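Local atomic coordinates of acinetobacter secreted protease CpaA (PDB entry 6O38), a protein that is a secreted zinc metalloprotease, probably exported by the type II secretion system with the help of its dedicated chaperone CpaB. Residues Q256-E268 and I297-K309. Residues are numbered along the deposited sequence; the frame is centred on the assembly and turned at random.
Sequences QATLTLKTGDQYE and ILPNMTQPTLKVK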
loop_
_atom_site.group_PDB
_atom_site.type_symbol
_atom_site.label_atom_id
_atom_site.label_comp_id
_atom_site.label_asym_id
_atom_site.label_seq_id
_atom_site.Cartn_x
_atom_site.Cartn_y
_atom_site.Cartn_z
ATOM N N GLN A 256 -0.316 -11.597 -21.447
ATOM C CA GLN A 256 0.620 -12.159 -22.408
ATOM C C GLN A 256 2.064 -11.821 -22.068
ATOM O O GLN A 256 2.966 -12.162 -22.838
ATOM C CB GLN A 256 0.290 -11.663 -23.820
ATOM C CG GLN A 256 -1.105 -12.029 -24.302
ATOM C CD GLN A 256 -1.415 -11.458 -25.675
ATOM O OE1 GLN A 256 -2.344 -10.664 -25.835
ATOM N NE2 GLN A 256 -0.639 -11.863 -26.674
ATOM N N ALA A 257 2.298 -11.165 -20.934
ATOM C CA ALA A 257 3.619 -10.680 -20.574
ATOM C C ALA A 257 4.563 -11.842 -20.263
ATOM O O ALA A 257 4.157 -13.000 -20.131
ATOM C CB ALA A 257 3.530 -9.733 -19.378
ATOM N N THR A 258 5.846 -11.510 -20.138
ATOM C CA THR A 258 6.895 -12.496 -19.895
ATOM C C THR A 258 6.854 -12.902 -18.428
ATOM O O THR A 258 7.283 -12.151 -17.550
ATOM C CB THR A 258 8.258 -11.929 -20.273
ATOM O OG1 THR A 258 8.244 -11.523 -21.647
ATOM C CG2 THR A 258 9.344 -12.974 -20.069
ATOM N N LEU A 259 6.329 -14.093 -18.158
ATOM C CA LEU A 259 6.243 -14.619 -16.795
ATOM C C LEU A 259 7.391 -15.589 -16.520
ATOM O O LEU A 259 7.194 -16.782 -16.290
ATOM C CB LEU A 259 4.889 -15.286 -16.577
ATOM C CG LEU A 259 3.657 -14.493 -17.014
ATOM C CD1 LEU A 259 2.389 -15.300 -16.782
ATOM C CD2 LEU A 259 3.588 -13.159 -16.287
ATOM N N THR A 260 8.611 -15.060 -16.543
ATOM C CA THR A 260 9.799 -15.854 -16.260
ATOM C C THR A 260 10.072 -15.854 -14.761
ATOM O O THR A 260 10.058 -14.799 -14.120
ATOM C CB THR A 260 11.011 -15.318 -17.025
ATOM O OG1 THR A 260 10.770 -15.421 -18.433
ATOM C CG2 THR A 260 12.260 -16.112 -16.675
ATOM N N LEU A 261 10.319 -17.040 -14.211
ATOM C CA LEU A 261 10.500 -17.229 -12.774
ATOM C C LEU A 261 11.989 -17.416 -12.497
ATOM O O LEU A 261 12.537 -18.503 -12.694
ATOM C CB LEU A 261 9.686 -18.426 -12.294
ATOM C CG LEU A 261 9.666 -18.711 -10.795
ATOM C CD1 LEU A 261 8.867 -17.651 -10.054
ATOM C CD2 LEU A 261 9.107 -20.098 -10.530
ATOM N N LYS A 262 12.642 -16.352 -12.036
ATOM C CA LYS A 262 14.066 -16.373 -11.747
ATOM C C LYS A 262 14.300 -16.577 -10.252
ATOM O O LYS A 262 13.366 -16.683 -9.454
ATOM C CB LYS A 262 14.733 -15.086 -12.233
ATOM C CG LYS A 262 14.577 -14.822 -13.721
ATOM C CD LYS A 262 15.266 -13.527 -14.121
ATOM C CE LYS A 262 14.677 -12.336 -13.380
ATOM N NZ LYS A 262 13.196 -12.259 -13.526
ATOM N N THR A 263 15.577 -16.641 -9.875
ATOM C CA THR A 263 15.948 -16.787 -8.474
ATOM C C THR A 263 15.417 -15.616 -7.655
ATOM O O THR A 263 15.681 -14.452 -7.968
ATOM C CB THR A 263 17.469 -16.879 -8.337
ATOM O OG1 THR A 263 17.970 -17.874 -9.238
ATOM C CG2 THR A 263 17.854 -17.252 -6.913
ATOM N N GLY A 264 14.668 -15.931 -6.600
ATOM C CA GLY A 264 14.093 -14.926 -5.735
ATOM C C GLY A 264 12.814 -14.290 -6.236
ATOM O O GLY A 264 12.221 -13.482 -5.509
ATOM N N ASP A 265 12.367 -14.622 -7.444
ATOM C CA ASP A 265 11.152 -14.027 -7.980
ATOM C C ASP A 265 9.913 -14.583 -7.281
ATOM O O ASP A 265 9.922 -15.674 -6.702
ATOM C CB ASP A 265 11.046 -14.273 -9.486
ATOM C CG ASP A 265 11.966 -13.378 -10.291
ATOM O OD1 ASP A 265 12.674 -12.546 -9.684
ATOM O OD2 ASP A 265 11.974 -13.501 -11.534
ATOM N N GLN A 266 8.832 -13.808 -7.345
ATOM C CA GLN A 266 7.546 -14.215 -6.796
ATOM C C GLN A 266 6.427 -13.669 -7.670
ATOM O O GLN A 266 6.423 -12.482 -8.008
ATOM C CB GLN A 266 7.381 -13.735 -5.350
ATOM C CG GLN A 266 6.107 -14.224 -4.684
ATOM C CD GLN A 266 6.012 -13.823 -3.226
ATOM O OE1 GLN A 266 6.767 -14.311 -2.387
ATOM N NE2 GLN A 266 5.097 -12.908 -2.920
ATOM N N TYR A 267 5.483 -14.538 -8.024
ATOM C CA TYR A 267 4.293 -14.164 -8.771
ATOM C C TYR A 267 3.057 -14.524 -7.962
ATOM O O TYR A 267 3.037 -15.540 -7.260
ATOM C CB TYR A 267 4.240 -14.869 -10.133
ATOM C CG TYR A 267 5.258 -14.383 -11.141
ATOM C CD1 TYR A 267 6.583 -14.794 -11.073
ATOM C CD2 TYR A 267 4.889 -13.527 -12.169
ATOM C CE1 TYR A 267 7.514 -14.358 -11.997
ATOM C CE2 TYR A 267 5.812 -13.084 -13.098
ATOM C CZ TYR A 267 7.123 -13.504 -13.008
ATOM O OH TYR A 267 8.045 -13.064 -13.929
ATOM N N GLU A 268 2.025 -13.691 -8.067
ATOM C CA GLU A 268 0.757 -13.931 -7.394
ATOM C C GLU A 268 -0.370 -13.816 -8.409
ATOM O O GLU A 268 -0.412 -12.859 -9.188
ATOM C CB GLU A 268 0.540 -12.945 -6.241
ATOM C CG GLU A 268 -0.487 -13.404 -5.219
ATOM C CD GLU A 268 -0.593 -12.463 -4.034
ATOM O OE1 GLU A 268 -1.510 -12.648 -3.205
ATOM O OE2 GLU A 268 0.238 -11.537 -3.932
ATOM N N ILE A 297 21.837 -1.007 -25.174
ATOM C CA ILE A 297 20.721 -1.830 -25.623
ATOM C C ILE A 297 20.137 -2.498 -24.386
ATOM O O ILE A 297 20.805 -3.313 -23.738
ATOM C CB ILE A 297 21.156 -2.867 -26.667
ATOM C CG1 ILE A 297 21.753 -2.170 -27.893
ATOM C CG2 ILE A 297 19.981 -3.749 -27.065
ATOM C CD1 ILE A 297 22.084 -3.109 -29.032
ATOM N N LEU A 298 18.895 -2.152 -24.056
ATOM C CA LEU A 298 18.276 -2.680 -22.852
ATOM C C LEU A 298 18.100 -4.193 -22.973
ATOM O O LEU A 298 17.866 -4.714 -24.068
ATOM C CB LEU A 298 16.928 -2.005 -22.605
ATOM C CG LEU A 298 16.997 -0.526 -22.214
ATOM C CD1 LEU A 298 15.604 0.050 -22.016
ATOM C CD2 LEU A 298 17.844 -0.337 -20.964
ATOM N N PRO A 299 18.216 -4.924 -21.867
ATOM C CA PRO A 299 18.186 -6.387 -21.944
ATOM C C PRO A 299 16.804 -6.906 -22.307
ATOM O O PRO A 299 15.781 -6.255 -22.089
ATOM C CB PRO A 299 18.587 -6.822 -20.531
ATOM C CG PRO A 299 18.156 -5.687 -19.662
ATOM C CD PRO A 299 18.378 -4.445 -20.482
ATOM N N ASN A 300 16.795 -8.106 -22.883
ATOM C CA ASN A 300 15.542 -8.766 -23.218
ATOM C C ASN A 300 14.740 -9.042 -21.952
ATOM O O ASN A 300 15.298 -9.390 -20.907
ATOM C CB ASN A 300 15.812 -10.068 -23.971
ATOM C CG ASN A 300 16.446 -9.832 -25.328
ATOM O OD1 ASN A 300 16.268 -8.776 -25.935
ATOM N ND2 ASN A 300 17.193 -10.818 -25.812
HETATM N N MSE A 301 13.424 -8.878 -22.051
HETATM C CA MSE A 301 12.543 -9.004 -20.896
HETATM C C MSE A 301 12.603 -10.392 -20.264
HETATM O O MSE A 301 12.394 -11.404 -20.936
HETATM C CB MSE A 301 11.100 -8.683 -21.290
HETATM C CG MSE A 301 10.922 -7.348 -21.994
HETATM SE SE MSE A 301 11.277 -5.797 -20.866
HETATM C CE MSE A 301 9.842 -6.017 -19.565
ATOM N N THR A 302 12.903 -10.429 -18.966
ATOM C CA THR A 302 12.819 -11.651 -18.174
ATOM C C THR A 302 11.780 -11.535 -17.067
ATOM O O THR A 302 11.773 -12.361 -16.147
ATOM C CB THR A 302 14.182 -12.004 -17.570
ATOM O OG1 THR A 302 14.623 -10.934 -16.723
ATOM C CG2 THR A 302 15.213 -12.236 -18.665
ATOM N N GLN A 303 10.911 -10.527 -17.133
ATOM C CA GLN A 303 9.835 -10.300 -16.177
ATOM C C GLN A 303 8.863 -9.297 -16.788
ATOM O O GLN A 303 9.199 -8.654 -17.792
ATOM C CB GLN A 303 10.390 -9.796 -14.836
ATOM C CG GLN A 303 11.147 -8.480 -14.901
ATOM C CD GLN A 303 12.522 -8.618 -15.522
ATOM O OE1 GLN A 303 13.351 -9.399 -15.055
ATOM N NE2 GLN A 303 12.772 -7.855 -16.580
ATOM N N PRO A 304 7.653 -9.142 -16.244
ATOM C CA PRO A 304 6.671 -8.260 -16.897
ATOM C C PRO A 304 7.079 -6.795 -16.982
ATOM O O PRO A 304 6.553 -6.084 -17.847
ATOM C CB PRO A 304 5.415 -8.438 -16.034
ATOM C CG PRO A 304 5.559 -9.797 -15.456
ATOM C CD PRO A 304 7.026 -9.949 -15.180
ATOM N N THR A 305 7.984 -6.310 -16.131
ATOM C CA THR A 305 8.293 -4.886 -16.106
ATOM C C THR A 305 9.779 -4.658 -15.867
ATOM O O THR A 305 10.429 -5.395 -15.117
ATOM C CB THR A 305 7.487 -4.167 -15.010
ATOM O OG1 THR A 305 6.119 -4.584 -15.069
ATOM C CG2 THR A 305 7.560 -2.657 -15.180
ATOM N N LEU A 306 10.305 -3.614 -16.507
ATOM C CA LEU A 306 11.686 -3.189 -16.334
ATOM C C LEU A 306 11.703 -1.681 -16.142
ATOM O O LEU A 306 11.093 -0.952 -16.931
ATOM C CB LEU A 306 12.543 -3.576 -17.549
ATOM C CG LEU A 306 13.914 -2.897 -17.661
ATOM C CD1 LEU A 306 14.892 -3.461 -16.640
ATOM C CD2 LEU A 306 14.476 -3.018 -19.073
ATOM N N LYS A 307 12.393 -1.215 -15.104
ATOM C CA LYS A 307 12.496 0.208 -14.810
ATOM C C LYS A 307 13.958 0.624 -14.844
ATOM O O LYS A 307 14.799 0.005 -14.187
ATOM C CB LYS A 307 11.867 0.559 -13.463
ATOM C CG LYS A 307 11.746 2.070 -13.242
ATOM C CD LYS A 307 10.933 2.404 -12.002
ATOM C CE LYS A 307 9.465 2.054 -12.185
ATOM N NZ LYS A 307 8.671 2.475 -11.002
ATOM N N VAL A 308 14.258 1.672 -15.605
ATOM C CA VAL A 308 15.616 2.169 -15.789
ATOM C C VAL A 308 15.691 3.570 -15.200
ATOM O O VAL A 308 14.841 4.417 -15.496
ATOM C CB VAL A 308 16.019 2.180 -17.275
ATOM C CG1 VAL A 308 17.418 2.740 -17.434
ATOM C CG2 VAL A 308 15.920 0.776 -17.853
ATOM N N LYS A 309 16.708 3.814 -14.373
ATOM C CA LYS A 309 16.864 5.074 -13.648
ATOM C C LYS A 309 18.131 5.775 -14.132
ATOM O O LYS A 309 19.242 5.446 -13.699
ATOM C CB LYS A 309 16.910 4.824 -12.142
ATOM C CG LYS A 309 15.588 4.362 -11.555
ATOM C CD LYS A 309 15.603 4.411 -10.038
ATOM C CE LYS A 309 14.485 3.569 -9.443
ATOM N NZ LYS A 309 14.408 3.702 -7.960
HETATM O O HOH W 1 10.088 -11.864 -23.363
#
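Two successive bends in the Lys262 side chain, chi3 -60° and chi4 -53°, bring its ammonium group to Thr302 and Gln303. The site illustrates how successive StcE-type beta-sandwich modules, as the family assignment suggests, can be joined: the type II beta turn from Lys262 to Asp265, which links strand 260-261 to strand 266-272, receives the loop leading into strand 305-310. Lys262 NZ donates to Thr302 O at 3.0 Å, from above the carbonyl plane, and makes a weaker bond to Gln303 OE1. Across the turn it forms a salt bridge with Asp265 OD2 (2.6 Å), on that oxygen's syn lone pair, so one charge ties this turn to the incoming loop. Thr302 OG1 donates to Gln303 OE1, helping to hold the amide beside the ammonium. Pro304 supplies the apolar part: its CB meets Ala257 CB, its CG Leu259 CD2, and its CD the end of Tyr267. Having no N-H, it cannot bond Thr258 O, which instead takes a CA-H contact from Gln303. Thr258 OG1 is hydrogen-bonded to Asp329 OD2, while its CG2 lies 3.5 Å from Met301 O. Tyr267 approaches Pro304 CD obliquely, and its OH donates to Thr260 O at 2.7 Å.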